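Local coordinates for tail spike protein (Acinetobacter phage vB_AbaP_AS12, PDB 6EU4) that probably recognises, and perhaps degrades, the capsular polysaccharide of its Acinetobacter baumannii host as the trimeric tailspike of the phage, at residues T31-Y43 with P54-S66. Residues are numbered along the deposited sequence; the frame is centred on the assembly and turned at random. Where two conformers were deposited one is given.
With ZN (zinc ion), chain D.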
ATOM      1  N   THR A  31     -24.989  56.857 -22.069  1.00 70.06           N
ATOM      2  CA  THR A  31     -25.478  57.827 -21.093  1.00 69.33           C
ATOM      3  C   THR A  31     -26.333  57.100 -20.064  1.00 67.95           C
ATOM      4  O   THR A  31     -27.377  56.532 -20.406  1.00 69.15           O
ATOM      5  CB  THR A  31     -26.288  58.941 -21.759  1.00 71.47           C
ATOM      6  OG1 THR A  31     -27.491  58.407 -22.333  1.00 71.71           O
ATOM      7  CG2 THR A  31     -25.481  59.640 -22.835  1.00 72.01           C
ATOM      8  N   ALA A  32     -25.893  57.110 -18.806  1.00 64.61           N
ATOM      9  CA  ALA A  32     -26.532  56.304 -17.779  1.00 60.54           C
ATOM     10  C   ALA A  32     -26.539  57.037 -16.448  1.00 57.52           C
ATOM     11  O   ALA A  32     -25.602  57.767 -16.115  1.00 58.42           O
ATOM     12  CB  ALA A  32     -25.824  54.954 -17.620  1.00 59.19           C
ATOM     13  N   ASN A  33     -27.611  56.830 -15.692  1.00 54.69           N
ATOM     14  CA  ASN A  33     -27.695  57.302 -14.321  1.00 53.68           C
ATOM     15  C   ASN A  33     -27.066  56.288 -13.374  1.00 47.86           C
ATOM     16  O   ASN A  33     -26.983  55.093 -13.668  1.00 43.78           O
ATOM     17  CB  ASN A  33     -29.144  57.542 -13.912  1.00 59.03           C
ATOM     18  CG  ASN A  33     -29.749  58.772 -14.566  1.00 65.95           C
ATOM     19  OD1 ASN A  33     -29.037  59.673 -15.022  1.00 68.99           O
ATOM     20  ND2 ASN A  33     -31.079  58.824 -14.598  1.00 68.65           N
ATOM     21  N   ASP A  34     -26.625  56.786 -12.222  1.00 46.13           N
ATOM     22  CA  ASP A  34     -26.068  55.924 -11.188  1.00 46.61           C
ATOM     23  C   ASP A  34     -27.045  54.794 -10.874  1.00 45.89           C
ATOM     24  O   ASP A  34     -28.236  55.033 -10.656  1.00 44.65           O
ATOM     25  CB  ASP A  34     -25.782  56.755  -9.931  1.00 48.40           C
ATOM     26  CG  ASP A  34     -24.830  56.068  -8.971  1.00 49.09           C
ATOM     27  OD1 ASP A  34     -24.070  55.181  -9.400  1.00 47.47           O
ATOM     28  OD2 ASP A  34     -24.842  56.428  -7.777  1.00 50.74           O
ATOM     29  N   GLY A  35     -26.545  53.558 -10.888  1.00 45.88           N
ATOM     30  CA  GLY A  35     -27.354  52.402 -10.552  1.00 44.79           C
ATOM     31  C   GLY A  35     -28.108  51.756 -11.701  1.00 43.30           C
ATOM     32  O   GLY A  35     -28.843  50.788 -11.464  1.00 42.67           O
HETATM   33  N   MSE A  36     -27.969  52.264 -12.922  1.00 43.57           N
HETATM   34  CA  MSE A  36     -28.589  51.669 -14.104  0.50 44.15           C
HETATM   35  C   MSE A  36     -28.085  50.234 -14.321  1.00 40.09           C
HETATM   36  O   MSE A  36     -26.930  49.933 -14.034  1.00 37.48           O
HETATM   37  CB  MSE A  36     -28.283  52.547 -15.328  0.50 47.33           C
HETATM   38  CG  MSE A  36     -28.862  52.077 -16.662  0.50 49.88           C
HETATM   39 SE   MSE A  36     -28.664  53.440 -18.076  0.50 52.78          SE
HETATM   40  CE  MSE A  36     -29.935  54.755 -17.405  0.50 54.83           C
ATOM     41  N   VAL A  37     -28.943  49.354 -14.842  1.00 37.83           N
ATOM     42  CA  VAL A  37     -28.578  47.963 -15.119  1.00 36.26           C
ATOM     43  C   VAL A  37     -28.630  47.732 -16.623  1.00 35.99           C
ATOM     44  O   VAL A  37     -29.629  48.062 -17.276  1.00 38.51           O
ATOM     45  CB  VAL A  37     -29.506  46.965 -14.402  1.00 37.70           C
ATOM     46  CG1 VAL A  37     -29.047  45.528 -14.669  1.00 34.54           C
ATOM     47  CG2 VAL A  37     -29.574  47.248 -12.904  1.00 38.73           C
ATOM     48  N   ALA A  38     -27.562  47.148 -17.162  1.00 34.83           N
ATOM     49  CA  ALA A  38     -27.472  46.772 -18.560  1.00 36.91           C
ATOM     50  C   ALA A  38     -27.172  45.283 -18.675  1.00 35.71           C
ATOM     51  O   ALA A  38     -26.547  44.689 -17.792  1.00 34.09           O
ATOM     52  CB  ALA A  38     -26.376  47.566 -19.282  1.00 38.83           C
ATOM     53  N   TYR A  39     -27.621  44.689 -19.774  1.00 32.88           N
ATOM     54  CA  TYR A  39     -27.263  43.330 -20.154  1.00 34.36           C
ATOM     55  C   TYR A  39     -26.381  43.400 -21.391  1.00 31.35           C
ATOM     56  O   TYR A  39     -26.824  43.876 -22.438  1.00 32.84           O
ATOM     57  CB  TYR A  39     -28.501  42.480 -20.431  1.00 34.80           C
ATOM     58  CG  TYR A  39     -28.161  41.052 -20.794  1.00 33.77           C
ATOM     59  CD1 TYR A  39     -27.861  40.122 -19.809  1.00 34.50           C
ATOM     60  CD2 TYR A  39     -28.122  40.640 -22.118  1.00 34.00           C
ATOM     61  CE1 TYR A  39     -27.536  38.811 -20.133  1.00 36.47           C
ATOM     62  CE2 TYR A  39     -27.809  39.343 -22.452  1.00 34.52           C
ATOM     63  CZ  TYR A  39     -27.515  38.431 -21.458  1.00 36.60           C
ATOM     64  OH  TYR A  39     -27.197  37.140 -21.796  1.00 35.81           O
ATOM     65  N   VAL A  40     -25.141  42.925 -21.271  1.00 30.26           N
ATOM     66  CA  VAL A  40     -24.202  42.913 -22.386  1.00 31.30           C
ATOM     67  C   VAL A  40     -24.279  41.555 -23.074  1.00 29.14           C
ATOM     68  O   VAL A  40     -24.100  40.512 -22.432  1.00 28.16           O
ATOM     69  CB  VAL A  40     -22.770  43.214 -21.910  1.00 32.32           C
ATOM     70  CG1 VAL A  40     -21.790  43.176 -23.084  1.00 31.99           C
ATOM     71  CG2 VAL A  40     -22.702  44.577 -21.218  1.00 32.48           C
ATOM     72  N   LYS A  41     -24.531  41.567 -24.387  1.00 29.67           N
ATOM     73  CA  LYS A  41     -24.728  40.322 -25.125  1.00 29.12           C
ATOM     74  C   LYS A  41     -23.460  39.481 -25.122  1.00 27.84           C
ATOM     75  O   LYS A  41     -23.496  38.271 -24.866  1.00 27.01           O
ATOM     76  CB  LYS A  41     -25.152  40.620 -26.561  1.00 30.16           C
ATOM     77  CG  LYS A  41     -26.441  41.379 -26.705  1.00 32.50           C
ATOM     78  CD  LYS A  41     -26.756  41.568 -28.183  1.00 35.81           C
ATOM     79  CE  LYS A  41     -27.890  42.514 -28.418  1.00 40.93           C
ATOM     80  NZ  LYS A  41     -28.092  42.753 -29.888  1.00 41.83           N
ATOM     81  N   GLY A  42     -22.327  40.104 -25.424  1.00 27.96           N
ATOM     82  CA  GLY A  42     -21.054  39.413 -25.426  1.00 27.41           C
ATOM     83  C   GLY A  42     -19.945  40.425 -25.295  1.00 27.11           C
ATOM     84  O   GLY A  42     -20.147  41.618 -25.531  1.00 28.25           O
ATOM     85  N   TYR A  43     -18.773  39.949 -24.871  1.00 26.24           N
ATOM     86  CA  TYR A  43     -17.651  40.865 -24.700  1.00 26.67           C
ATOM     87  C   TYR A  43     -17.313  41.521 -26.030  1.00 27.66           C
ATOM     88  O   TYR A  43     -17.170  42.753 -26.122  1.00 28.85           O
ATOM     89  CB  TYR A  43     -16.432  40.121 -24.125  1.00 25.68           C
ATOM     90  CG  TYR A  43     -15.357  41.047 -23.583  1.00 26.21           C
ATOM     91  CD1 TYR A  43     -14.485  41.700 -24.436  1.00 26.99           C
ATOM     92  CD2 TYR A  43     -15.226  41.267 -22.214  1.00 26.13           C
ATOM     93  CE1 TYR A  43     -13.502  42.544 -23.955  1.00 27.70           C
ATOM     94  CE2 TYR A  43     -14.243  42.114 -21.714  1.00 26.81           C
ATOM     95  CZ  TYR A  43     -13.381  42.755 -22.598  1.00 27.60           C
ATOM     96  OH  TYR A  43     -12.395  43.593 -22.140  1.00 28.47           O
ATOM     97  N   PRO A  54     -22.371  31.641 -29.929  1.00 26.34           N
ATOM     98  CA  PRO A  54     -21.693  32.785 -30.550  1.00 26.93           C
ATOM     99  C   PRO A  54     -21.422  33.936 -29.587  1.00 28.15           C
ATOM    100  O   PRO A  54     -20.405  34.626 -29.717  1.00 29.79           O
ATOM    101  CB  PRO A  54     -22.665  33.195 -31.667  1.00 29.84           C
ATOM    102  CG  PRO A  54     -23.999  32.750 -31.185  1.00 28.24           C
ATOM    103  CD  PRO A  54     -23.742  31.470 -30.435  1.00 26.59           C
ATOM    104  N   TYR A  55     -22.315  34.164 -28.627  1.00 27.80           N
ATOM    105  CA  TYR A  55     -22.190  35.286 -27.702  1.00 27.10           C
ATOM    106  C   TYR A  55     -21.561  34.771 -26.415  1.00 27.15           C
ATOM    107  O   TYR A  55     -22.135  33.908 -25.747  1.00 30.80           O
ATOM    108  CB  TYR A  55     -23.551  35.927 -27.423  1.00 27.76           C
ATOM    109  CG  TYR A  55     -24.156  36.688 -28.585  1.00 29.04           C
ATOM    110  CD1 TYR A  55     -23.760  37.985 -28.866  1.00 29.62           C
ATOM    111  CD2 TYR A  55     -25.145  36.124 -29.382  1.00 28.96           C
ATOM    112  CE1 TYR A  55     -24.318  38.689 -29.901  1.00 31.17           C
ATOM    113  CE2 TYR A  55     -25.706  36.830 -30.429  1.00 30.95           C
ATOM    114  CZ  TYR A  55     -25.291  38.111 -30.681  1.00 32.07           C
ATOM    115  OH  TYR A  55     -25.844  38.831 -31.716  1.00 35.75           O
ATOM    116  N   VAL A  56     -20.371  35.267 -26.084  1.00 26.31           N
ATOM    117  CA  VAL A  56     -19.671  34.824 -24.878  1.00 25.38           C
ATOM    118  C   VAL A  56     -19.056  36.036 -24.202  1.00 25.24           C
ATOM    119  O   VAL A  56     -18.765  37.050 -24.841  1.00 22.89           O
ATOM    120  CB  VAL A  56     -18.581  33.758 -25.156  1.00 26.98           C
ATOM    121  CG1 VAL A  56     -19.184  32.511 -25.788  1.00 29.29           C
ATOM    122  CG2 VAL A  56     -17.455  34.325 -26.036  1.00 25.44           C
ATOM    123  N   GLY A  57     -18.887  35.931 -22.888  1.00 24.35           N
ATOM    124  CA  GLY A  57     -18.197  36.955 -22.136  1.00 26.30           C
ATOM    125  C   GLY A  57     -19.015  38.176 -21.786  1.00 25.20           C
ATOM    126  O   GLY A  57     -18.436  39.177 -21.348  1.00 26.43           O
ATOM    127  N   GLY A  58     -20.332  38.138 -21.963  1.00 26.71           N
ATOM    128  CA  GLY A  58     -21.208  39.235 -21.592  1.00 29.39           C
ATOM    129  C   GLY A  58     -21.690  39.126 -20.161  1.00 30.19           C
ATOM    130  O   GLY A  58     -20.986  38.633 -19.278  1.00 33.22           O
ATOM    131  N   GLY A  59     -22.912  39.575 -19.928  1.00 30.39           N
ATOM    132  CA  GLY A  59     -23.533  39.469 -18.625  1.00 29.91           C
ATOM    133  C   GLY A  59     -24.068  40.805 -18.168  1.00 28.61           C
ATOM    134  O   GLY A  59     -23.892  41.834 -18.819  1.00 27.08           O
ATOM    135  N   HIS A  60     -24.745  40.773 -17.020  1.00 25.12           N
ATOM    136  CA  HIS A  60     -25.333  41.987 -16.469  1.00 27.91           C
ATOM    137  C   HIS A  60     -24.249  42.886 -15.894  1.00 27.48           C
ATOM    138  O   HIS A  60     -23.251  42.411 -15.334  1.00 25.37           O
ATOM    139  CB  HIS A  60     -26.352  41.656 -15.375  1.00 33.65           C
ATOM    140  CG  HIS A  60     -27.532  40.868 -15.857  1.00 40.49           C
ATOM    141  ND1 HIS A  60     -27.513  39.494 -15.952  1.00 43.11           N
ATOM    142  CD2 HIS A  60     -28.761  41.259 -16.269  1.00 43.83           C
ATOM    143  CE1 HIS A  60     -28.681  39.071 -16.402  1.00 44.04           C
ATOM    144  NE2 HIS A  60     -29.457  40.121 -16.598  1.00 45.20           N
ATOM    145  N   ARG A  61     -24.444  44.192 -16.047  1.00 27.89           N
ATOM    146  CA  ARG A  61     -23.586  45.189 -15.428  1.00 28.07           C
ATOM    147  C   ARG A  61     -24.438  46.262 -14.778  1.00 27.54           C
ATOM    148  O   ARG A  61     -25.557  46.547 -15.219  1.00 29.58           O
ATOM    149  CB  ARG A  61     -22.633  45.816 -16.443  1.00 30.91           C
ATOM    150  CG  ARG A  61     -21.653  44.798 -17.000  1.00 30.92           C
ATOM    151  CD  ARG A  61     -20.444  45.417 -17.638  1.00 30.86           C
ATOM    152  NE  ARG A  61     -19.481  44.376 -18.005  1.00 29.03           N
ATOM    153  CZ  ARG A  61     -18.257  44.250 -17.508  1.00 26.15           C
ATOM    154  NH1 ARG A  61     -17.788  45.095 -16.603  1.00 26.41           N
ATOM    155  NH2 ARG A  61     -17.486  43.267 -17.927  1.00 27.79           N
ATOM    156  N   ILE A  62     -23.899  46.847 -13.715  1.00 28.81           N
ATOM    157  CA  ILE A  62     -24.553  47.932 -12.996  1.00 29.50           C
ATOM    158  C   ILE A  62     -23.619  49.127 -12.992  1.00 29.64           C
ATOM    159  O   ILE A  62     -22.445  49.006 -12.622  1.00 30.79           O
ATOM    160  CB  ILE A  62     -24.919  47.527 -11.558  1.00 30.34           C
ATOM    161  CG1 ILE A  62     -25.835  46.301 -11.573  1.00 32.62           C
ATOM    162  CG2 ILE A  62     -25.585  48.700 -10.842  1.00 30.87           C
ATOM    163  CD1 ILE A  62     -26.132  45.726 -10.187  1.00 34.84           C
ATOM    164  N   TYR A  63     -24.143  50.282 -13.376  1.00 33.25           N
ATOM    165  CA  TYR A  63     -23.330  51.486 -13.452  1.00 34.27           C
ATOM    166  C   TYR A  63     -23.074  52.056 -12.060  1.00 34.43           C
ATOM    167  O   TYR A  63     -24.011  52.288 -11.292  1.00 35.93           O
ATOM    168  CB  TYR A  63     -24.018  52.520 -14.337  1.00 35.01           C
ATOM    169  CG  TYR A  63     -23.181  53.752 -14.551  1.00 37.36           C
ATOM    170  CD1 TYR A  63     -21.921  53.657 -15.125  1.00 37.33           C
ATOM    171  CD2 TYR A  63     -23.644  55.009 -14.177  1.00 40.59           C
ATOM    172  CE1 TYR A  63     -21.143  54.775 -15.324  1.00 39.10           C
ATOM    173  CE2 TYR A  63     -22.872  56.136 -14.374  1.00 41.36           C
ATOM    174  CZ  TYR A  63     -21.622  56.010 -14.950  1.00 40.75           C
ATOM    175  OH  TYR A  63     -20.841  57.113 -15.148  1.00 41.10           O
ATOM    176  N   VAL A  64     -21.799  52.248 -11.729  1.00 33.04           N
ATOM    177  CA  VAL A  64     -21.377  52.852 -10.465  1.00 33.65           C
ATOM    178  C   VAL A  64     -20.717  54.185 -10.812  1.00 36.16           C
ATOM    179  O   VAL A  64     -19.527  54.229 -11.150  1.00 35.39           O
ATOM    180  CB  VAL A  64     -20.424  51.944  -9.682  1.00 34.92           C
ATOM    181  CG1 VAL A  64     -20.010  52.604  -8.376  1.00 37.67           C
ATOM    182  CG2 VAL A  64     -21.067  50.592  -9.419  1.00 33.32           C
ATOM    183  N   ALA A  65     -21.486  55.275 -10.696  1.00 39.03           N
ATOM    184  CA  ALA A  65     -21.045  56.573 -11.212  1.00 39.31           C
ATOM    185  C   ALA A  65     -19.720  57.017 -10.603  1.00 38.95           C
ATOM    186  O   ALA A  65     -18.895  57.639 -11.283  1.00 38.58           O
ATOM    187  CB  ALA A  65     -22.114  57.633 -10.955  1.00 41.04           C
ATOM    188  N   SER A  66     -19.502  56.730  -9.320  1.00 38.83           N
ATOM    189  CA  SER A  66     -18.264  57.141  -8.670  1.00 41.50           C
ATOM    190  C   SER A  66     -17.038  56.437  -9.237  1.00 40.70           C
ATOM    191  O   SER A  66     -15.911  56.820  -8.899  1.00 39.61           O
ATOM    192  CB  SER A  66     -18.351  56.878  -7.166  1.00 42.23           C
ATOM    193  OG  SER A  66     -18.433  55.492  -6.909  1.00 42.11           O
TER
HETATM  194 ZN    ZN D 801     -31.154  39.104 -16.978  1.00 34.65          ZN
HETATM  195  O   HOH W   1     -22.249  36.201 -23.171  1.00 31.52           O
HETATM  196  O   HOH W   2     -32.435  40.827 -17.685  1.00 19.58           O
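Antiparallel pairing of strands 37-40 and 59-63 joins two inner strands of a small mixed sheet near the N-terminal end of the tailspike, where three subunits share a zinc ion on the face carrying V37, Y39, H60 and I62. It is a worked example of how a beta sheet does two things at once: backbone bonds set the register while the side chains of one face meet the neighbouring subunits. A38 and R61 form a hydrogen-bonded pair, A38 N to R61 O 2.9 Å and R61 N to A38 O 2.8 Å; V40 pairs with G59 in the same way. Beside them, Y39 and H60 make a non-hydrogen-bonded pair whose rings meet edge-to-face, planes at 67°. Y39 CD1 sits over the centre of the imidazole, 3.6 Å above its plane. With CG anti to the carbonyl carbon and beside the backbone N (chi1 -63°), the H60 imidazole stands off the sheet with NE2 pointing at the zinc, and H60 NE2 binds zinc at 2.0 Å; H60 of each of the other two subunits and a water join it. Y39 also stacks on H60 of the second subunit, so each imidazole meets a tyrosine of its own chain and one of a neighbour. On the other face, the R61 guanidinium bonds to F74 O and W80 O. Where the strands part near G58, a water bridges K41 O and G58 N, while K41 NZ reaches G35 O of the second subunit. Within the type II turn N33-M36, D34 OD1 accepts A65 N at 2.9 Å; the N-H points almost straight at OD1 (176°), which it meets from above the carboxylate plane.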